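PDB 5AR1: cell division control protein 11 from Saccharomyces cerevisiae, which belongs to the septin GTPases, which assemble into the cortical filament collar at the yeast mother-bud neck and act in cytokinesis. Local coordinates for residues I115-Y119 against L165-V169; V159-R163 against W200-I204. All coordinates share one frame; numbering follows the deposited sequence.

Interaction 1: residues I115-Y119 against L165-V169; sequences IRHQY and LGSLV
Ile115 reaches out of helix 109-125 with two branches, each meeting a different part of the turn at 165-169. Its CG2 methyl lies 3.6 Å from CB of Leu168. CG1 leans back beside the backbone N (chi1 -70°) and carries CD1 the other way, to within 3.6 Å of CD2 of Leu165, with CG1 of Val169 a little further off. One isoleucine thus touches three apolar residues and gives about half of the helix's share of the buried surface. Arg116 crosses Leu168 at a slant with the aliphatic part of its chain: its CG is 3.8 Å from CD2 of Leu168, and the same methyl sits at the edge of the guanidinium, close to its plane. The arginine therefore meets this leucine by van der Waals contact. One turn on from Ile115, Tyr119 adds the polar element, its OH giving a weak hydrogen bond of 2.7 Å to the carbonyl O of Leu168. A phenylalanine here would keep the ring but would probably leave that carbonyl without its hydroxyl mate and the end of the turn less firmly fixed to the helix. The turn is also held from within, because O of Leu165 accepts from N of both Leu168 and Val169. This is packing between secondary-structure elements of the septin G domain: helix 109-125 lies against the link that leads from helix 156-165 into strand 171-175, the outermost parallel strand of the central sheet, while Tyr293 and Tyr296 of helix 292-300 pack on Tyr119 and Leu168 respectively.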
ATOM      1  N   ILE A 115      -2.270  -4.108 -13.581  1.00171.36           N
ATOM      2  CA  ILE A 115      -3.434  -3.864 -12.703  1.00168.32           C
ATOM      3  C   ILE A 115      -4.733  -3.952 -13.498  1.00172.70           C
ATOM      4  O   ILE A 115      -5.565  -4.794 -13.168  1.00173.16           O
ATOM      5  CB  ILE A 115      -3.315  -2.526 -11.893  1.00167.60           C
ATOM      6  CG1 ILE A 115      -2.221  -2.622 -10.827  1.00165.56           C
ATOM      7  CG2 ILE A 115      -4.650  -2.078 -11.255  1.00165.56           C
ATOM      8  CD1 ILE A 115      -1.555  -1.428 -10.652  1.00161.27           C
ATOM      9  N   ARG A 116      -4.879  -3.138 -14.574  1.00171.05           N
ATOM     10  CA  ARG A 116      -6.057  -3.130 -15.450  1.00171.81           C
ATOM     11  C   ARG A 116      -6.310  -4.499 -16.078  1.00176.16           C
ATOM     12  O   ARG A 116      -7.460  -4.931 -16.169  1.00175.30           O
ATOM     13  CB  ARG A 116      -5.881  -2.091 -16.565  1.00172.30           C
ATOM     14  CG  ARG A 116      -6.700  -0.829 -16.394  1.00178.33           C
ATOM     15  CD  ARG A 116      -6.166   0.274 -17.281  1.00191.78           C
ATOM     16  NE  ARG A 116      -5.733   1.435 -16.499  1.00204.28           N
ATOM     17  CZ  ARG A 116      -5.021   2.452 -16.982  1.00217.97           C
ATOM     18  NH1 ARG A 116      -4.638   2.460 -18.257  1.00212.25           N
ATOM     19  NH2 ARG A 116      -4.679   3.464 -16.193  1.00205.60           N
ATOM     20  N   HIS A 117      -5.232  -5.175 -16.498  1.00177.13           N
ATOM     21  CA  HIS A 117      -5.276  -6.467 -17.190  1.00180.53           C
ATOM     22  C   HIS A 117      -5.728  -7.593 -16.271  1.00183.58           C
ATOM     23  O   HIS A 117      -6.417  -8.515 -16.725  1.00185.47           O
ATOM     24  CB  HIS A 117      -3.943  -6.791 -17.916  1.00183.09           C
ATOM     25  CG  HIS A 117      -3.833  -8.207 -18.379  1.00187.68           C
ATOM     26  ND1 HIS A 117      -4.577  -8.672 -19.449  1.00191.07           N
ATOM     27  CD2 HIS A 117      -3.110  -9.229 -17.867  1.00189.70           C
ATOM     28  CE1 HIS A 117      -4.257  -9.950 -19.579  1.00192.70           C
ATOM     29  NE2 HIS A 117      -3.386 -10.333 -18.641  1.00192.24           N
ATOM     30  N   GLN A 118      -5.363  -7.512 -14.992  1.00178.81           N
ATOM     31  CA  GLN A 118      -5.781  -8.512 -14.025  1.00178.42           C
ATOM     32  C   GLN A 118      -7.289  -8.404 -13.815  1.00180.08           C
ATOM     33  O   GLN A 118      -7.978  -9.428 -13.769  1.00179.55           O
ATOM     34  CB  GLN A 118      -5.016  -8.325 -12.712  1.00177.81           C
ATOM     35  CG  GLN A 118      -3.548  -8.741 -12.798  1.00187.57           C
ATOM     36  CD  GLN A 118      -3.369 -10.178 -13.204  1.00196.07           C
ATOM     37  OE1 GLN A 118      -4.091 -11.082 -12.762  1.00188.91           O
ATOM     38  NE2 GLN A 118      -2.404 -10.410 -14.068  1.00197.46           N
ATOM     39  N   TYR A 119      -7.795  -7.146 -13.756  1.00177.56           N
ATOM     40  CA  TYR A 119      -9.210  -6.811 -13.622  1.00177.69           C
ATOM     41  C   TYR A 119      -9.924  -7.122 -14.933  1.00184.43           C
ATOM     42  O   TYR A 119     -11.125  -7.378 -14.917  1.00185.52           O
ATOM     43  CB  TYR A 119      -9.421  -5.331 -13.254  1.00176.93           C
ATOM     44  CG  TYR A 119      -9.096  -4.944 -11.828  1.00175.76           C
ATOM     45  CD1 TYR A 119     -10.030  -5.103 -10.809  1.00175.32           C
ATOM     46  CD2 TYR A 119      -7.896  -4.314 -11.512  1.00175.93           C
ATOM     47  CE1 TYR A 119      -9.753  -4.699  -9.503  1.00173.77           C
ATOM     48  CE2 TYR A 119      -7.600  -3.923 -10.208  1.00173.89           C
ATOM     49  CZ  TYR A 119      -8.538  -4.105  -9.210  1.00176.56           C
ATOM     50  OH  TYR A 119      -8.243  -3.717  -7.930  1.00174.87           O
ATOM     51  N   LEU A 165      -3.744   5.603 -10.399  1.00173.64           N
ATOM     52  CA  LEU A 165      -3.734   4.227  -9.919  1.00172.34           C
ATOM     53  C   LEU A 165      -4.471   4.012  -8.626  1.00168.24           C
ATOM     54  O   LEU A 165      -4.851   2.882  -8.347  1.00166.33           O
ATOM     55  CB  LEU A 165      -2.300   3.687  -9.857  1.00173.71           C
ATOM     56  CG  LEU A 165      -1.755   3.381 -11.279  1.00185.79           C
ATOM     57  CD1 LEU A 165      -0.892   4.526 -11.846  1.00187.27           C
ATOM     58  CD2 LEU A 165      -1.046   2.054 -11.346  1.00189.52           C
ATOM     59  N   GLY A 166      -4.762   5.092  -7.909  1.00162.68           N
ATOM     60  CA  GLY A 166      -5.485   5.067  -6.636  1.00158.53           C
ATOM     61  C   GLY A 166      -6.950   4.701  -6.749  1.00164.59           C
ATOM     62  O   GLY A 166      -7.606   4.420  -5.743  1.00161.21           O
ATOM     63  N   SER A 167      -7.469   4.717  -7.973  1.00167.06           N
ATOM     64  CA  SER A 167      -8.849   4.353  -8.250  1.00170.24           C
ATOM     65  C   SER A 167      -8.928   2.861  -8.590  1.00175.42           C
ATOM     66  O   SER A 167      -9.974   2.246  -8.384  1.00177.19           O
ATOM     67  CB  SER A 167      -9.388   5.188  -9.405  1.00180.38           C
ATOM     68  OG  SER A 167     -10.800   5.081  -9.474  1.00194.98           O
ATOM     69  N   LEU A 168      -7.813   2.287  -9.100  1.00170.95           N
ATOM     70  CA  LEU A 168      -7.706   0.886  -9.509  1.00173.29           C
ATOM     71  C   LEU A 168      -7.128  -0.044  -8.432  1.00170.85           C
ATOM     72  O   LEU A 168      -7.567  -1.187  -8.354  1.00173.77           O
ATOM     73  CB  LEU A 168      -6.883   0.748 -10.801  1.00177.49           C
ATOM     74  CG  LEU A 168      -7.286   1.626 -11.977  1.00182.30           C
ATOM     75  CD1 LEU A 168      -6.117   2.492 -12.429  1.00182.73           C
ATOM     76  CD2 LEU A 168      -7.827   0.795 -13.117  1.00185.15           C
ATOM     77  N   VAL A 169      -6.131   0.406  -7.644  1.00159.13           N
ATOM     78  CA  VAL A 169      -5.481  -0.419  -6.612  1.00154.93           C
ATOM     79  C   VAL A 169      -5.520   0.272  -5.253  1.00152.01           C
ATOM     80  O   VAL A 169      -5.544   1.499  -5.218  1.00151.39           O
ATOM     81  CB  VAL A 169      -4.043  -0.854  -7.046  1.00160.65           C
ATOM     82  CG1 VAL A 169      -3.084   0.325  -7.165  1.00158.30           C
ATOM     83  CG2 VAL A 169      -3.465  -1.927  -6.134  1.00159.65           C
TER

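Interaction 2: residues V159-R163 against W200-I204; sequences VEFIR and WNLPI
This is a mainly apolar helix-to-loop contact with one polar tie at its exposed side, where helix 156-165 of the G domain packs on the loop that leaves helix 183-199. Leu202 is the residue in the middle: its CD1 rests 3.7 Å from CD1 of Ile162 and 3.9 Å from CG2 of Val159, while its CD2 turns to O of Val159 and to NE of Arg163. Ile162 has CG1 between its backbone N and carbonyl carbon (chi1 69°) and an extended chi2, so that CD1 reaches both CD1 of Leu202 and, at 3.7 Å, CD1 of Ile204. At the other end Val159 sets its methyls against Trp200, CG2 lying 4.1 Å from CD1 of the indole. Pro203 brings its CD to the carbonyl O of Ile162. Helix 183-199 ends in a Schellman motif with Asn201, at positive phi, as its C-prime residue, and the chain then leads on to Leu202. Arg163, its chain bent at chi3, swings NH2 to O of Trp200 in a 2.8 Å hydrogen bond, nearly straight at 170°; the oxygen lies in the guanidinium plane. An arginine charge thus meets a carbonyl at a helix C-terminus, where the helix dipole would probably strengthen the attraction.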
ATOM      1  N   VAL A 159       2.763  12.120  -6.816  1.00143.72           N
ATOM      2  CA  VAL A 159       1.393  12.633  -6.868  1.00141.92           C
ATOM      3  C   VAL A 159       0.643  12.103  -8.086  1.00147.28           C
ATOM      4  O   VAL A 159      -0.421  11.509  -7.928  1.00143.39           O
ATOM      5  CB  VAL A 159       1.342  14.181  -6.754  1.00147.30           C
ATOM      6  CG1 VAL A 159       0.041  14.764  -7.320  1.00148.79           C
ATOM      7  CG2 VAL A 159       1.541  14.616  -5.312  1.00143.01           C
ATOM      8  N   GLU A 160       1.203  12.296  -9.287  1.00151.10           N
ATOM      9  CA  GLU A 160       0.572  11.847 -10.538  1.00155.48           C
ATOM     10  C   GLU A 160       0.394  10.344 -10.625  1.00161.18           C
ATOM     11  O   GLU A 160      -0.554   9.897 -11.267  1.00162.38           O
ATOM     12  CB  GLU A 160       1.279  12.388 -11.783  1.00162.88           C
ATOM     13  CG  GLU A 160       0.399  13.365 -12.543  1.00178.64           C
ATOM     14  CD  GLU A 160      -0.955  12.826 -12.978  1.00201.61           C
ATOM     15  OE1 GLU A 160      -0.991  11.845 -13.754  1.00204.99           O
ATOM     16  OE2 GLU A 160      -1.983  13.387 -12.538  1.00198.70           O
ATOM     17  N   PHE A 161       1.259   9.567  -9.947  1.00158.23           N
ATOM     18  CA  PHE A 161       1.117   8.126  -9.940  1.00159.53           C
ATOM     19  C   PHE A 161      -0.087   7.725  -9.113  1.00159.85           C
ATOM     20  O   PHE A 161      -0.966   7.033  -9.621  1.00161.88           O
ATOM     21  CB  PHE A 161       2.375   7.399  -9.414  1.00162.43           C
ATOM     22  CG  PHE A 161       2.231   5.888  -9.475  1.00166.80           C
ATOM     23  CD1 PHE A 161       1.638   5.180  -8.424  1.00166.41           C
ATOM     24  CD2 PHE A 161       2.629   5.178 -10.610  1.00176.30           C
ATOM     25  CE1 PHE A 161       1.452   3.790  -8.507  1.00169.10           C
ATOM     26  CE2 PHE A 161       2.463   3.787 -10.681  1.00181.16           C
ATOM     27  CZ  PHE A 161       1.867   3.106  -9.630  1.00174.60           C
ATOM     28  N   ILE A 162      -0.124   8.133  -7.846  1.00151.28           N
ATOM     29  CA  ILE A 162      -1.174   7.674  -6.965  1.00147.57           C
ATOM     30  C   ILE A 162      -2.568   8.260  -7.309  1.00151.16           C
ATOM     31  O   ILE A 162      -3.542   7.634  -6.903  1.00149.45           O
ATOM     32  CB  ILE A 162      -0.815   7.790  -5.443  1.00146.71           C
ATOM     33  CG1 ILE A 162      -0.740   9.226  -4.925  1.00145.02           C
ATOM     34  CG2 ILE A 162       0.485   7.031  -5.137  1.00150.63           C
ATOM     35  CD1 ILE A 162       0.052   9.346  -3.654  1.00147.66           C
ATOM     36  N   ARG A 163      -2.706   9.354  -8.090  1.00150.56           N
ATOM     37  CA  ARG A 163      -4.083   9.802  -8.368  1.00152.65           C
ATOM     38  C   ARG A 163      -4.797   8.947  -9.393  1.00164.55           C
ATOM     39  O   ARG A 163      -5.997   8.679  -9.260  1.00164.36           O
ATOM     40  CB  ARG A 163      -4.219  11.282  -8.724  1.00155.18           C
ATOM     41  CG  ARG A 163      -3.235  11.882  -9.710  1.00174.75           C
ATOM     42  CD  ARG A 163      -3.013  13.380  -9.452  1.00198.33           C
ATOM     43  NE  ARG A 163      -3.932  13.970  -8.465  1.00209.83           N
ATOM     44  CZ  ARG A 163      -5.126  14.486  -8.754  1.00221.90           C
ATOM     45  NH1 ARG A 163      -5.574  14.484 -10.005  1.00217.27           N
ATOM     46  NH2 ARG A 163      -5.892  14.980  -7.789  1.00208.68           N
ATOM     47  N   TRP A 200      -3.909  17.302  -2.737  1.00120.77           N
ATOM     48  CA  TRP A 200      -4.134  16.772  -4.074  1.00123.51           C
ATOM     49  C   TRP A 200      -5.203  15.679  -4.076  1.00128.70           C
ATOM     50  O   TRP A 200      -5.305  14.925  -5.048  1.00130.70           O
ATOM     51  CB  TRP A 200      -2.797  16.327  -4.719  1.00122.52           C
ATOM     52  CG  TRP A 200      -1.827  17.458  -4.809  1.00125.96           C
ATOM     53  CD1 TRP A 200      -0.796  17.724  -3.954  1.00127.32           C
ATOM     54  CD2 TRP A 200      -1.960  18.609  -5.646  1.00130.92           C
ATOM     55  NE1 TRP A 200      -0.239  18.947  -4.248  1.00130.35           N
ATOM     56  CE2 TRP A 200      -0.941  19.517  -5.277  1.00135.61           C
ATOM     57  CE3 TRP A 200      -2.833  18.953  -6.692  1.00136.24           C
ATOM     58  CZ2 TRP A 200      -0.762  20.739  -5.925  1.00140.19           C
ATOM     59  CZ3 TRP A 200      -2.658  20.170  -7.330  1.00143.02           C
ATOM     60  CH2 TRP A 200      -1.645  21.054  -6.931  1.00144.98           C
ATOM     61  N   ASN A 201      -6.019  15.614  -2.994  1.00124.18           N
ATOM     62  CA  ASN A 201      -7.080  14.621  -2.792  1.00123.32           C
ATOM     63  C   ASN A 201      -6.618  13.263  -3.333  1.00130.37           C
ATOM     64  O   ASN A 201      -7.170  12.746  -4.315  1.00133.38           O
ATOM     65  CB  ASN A 201      -8.388  15.070  -3.449  1.00121.79           C
ATOM     66  CG  ASN A 201      -9.178  16.126  -2.720  1.00135.60           C
ATOM     67  OD1 ASN A 201      -9.728  17.022  -3.350  1.00118.15           O
ATOM     68  ND2 ASN A 201      -9.299  16.038  -1.390  1.00134.83           N
ATOM     69  N   LEU A 202      -5.524  12.741  -2.764  1.00125.68           N
ATOM     70  CA  LEU A 202      -4.970  11.514  -3.305  1.00125.65           C
ATOM     71  C   LEU A 202      -5.700  10.307  -2.748  1.00127.85           C
ATOM     72  O   LEU A 202      -5.887  10.196  -1.540  1.00122.44           O
ATOM     73  CB  LEU A 202      -3.444  11.443  -3.172  1.00124.71           C
ATOM     74  CG  LEU A 202      -2.713  12.544  -3.967  1.00132.04           C
ATOM     75  CD1 LEU A 202      -1.305  12.764  -3.472  1.00131.56           C
ATOM     76  CD2 LEU A 202      -2.765  12.310  -5.446  1.00135.70           C
ATOM     77  N   PRO A 203      -6.263   9.474  -3.651  1.00128.91           N
ATOM     78  CA  PRO A 203      -7.055   8.334  -3.185  1.00127.86           C
ATOM     79  C   PRO A 203      -6.186   7.180  -2.673  1.00130.70           C
ATOM     80  O   PRO A 203      -5.765   6.301  -3.439  1.00134.84           O
ATOM     81  CB  PRO A 203      -7.938   8.007  -4.383  1.00134.14           C
ATOM     82  CG  PRO A 203      -7.224   8.556  -5.563  1.00141.59           C
ATOM     83  CD  PRO A 203      -6.186   9.521  -5.127  1.00134.98           C
ATOM     84  N   ILE A 204      -5.919   7.213  -1.352  1.00120.53           N
ATOM     85  CA  ILE A 204      -5.111   6.278  -0.585  1.00117.55           C
ATOM     86  C   ILE A 204      -6.046   5.374   0.210  1.00121.15           C
ATOM     87  O   ILE A 204      -7.162   5.810   0.491  1.00121.34           O
ATOM     88  CB  ILE A 204      -4.176   7.190   0.282  1.00119.13           C
ATOM     89  CG1 ILE A 204      -2.734   7.050  -0.189  1.00122.25           C
ATOM     90  CG2 ILE A 204      -4.299   7.086   1.856  1.00115.18           C
ATOM     91  CD1 ILE A 204      -2.506   7.600  -1.588  1.00146.69           C
TER

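Helix 156-165 and its exit join the two contacts: residues 159-163 serve interaction 2, and 165-169, just beyond residue 164, serve interaction 1. The centres are about 14 Å apart, and the contacts touch where O of Gly166 lies 3.9 Å from CB of Pro203. The loop at 200-204 packs mainly on helix 156-165, and helix 109-125 on the link that follows it, which runs into strand 171-175; Ile171 of that strand also touches Ile162 and Ile204. Neither contact includes a predicted GTP-binding residue. Gly34 of the G1 motif, assigned to GTP by similarity, is about 9 Å from the side chain of Ile162 and about 11 Å from that of Leu165.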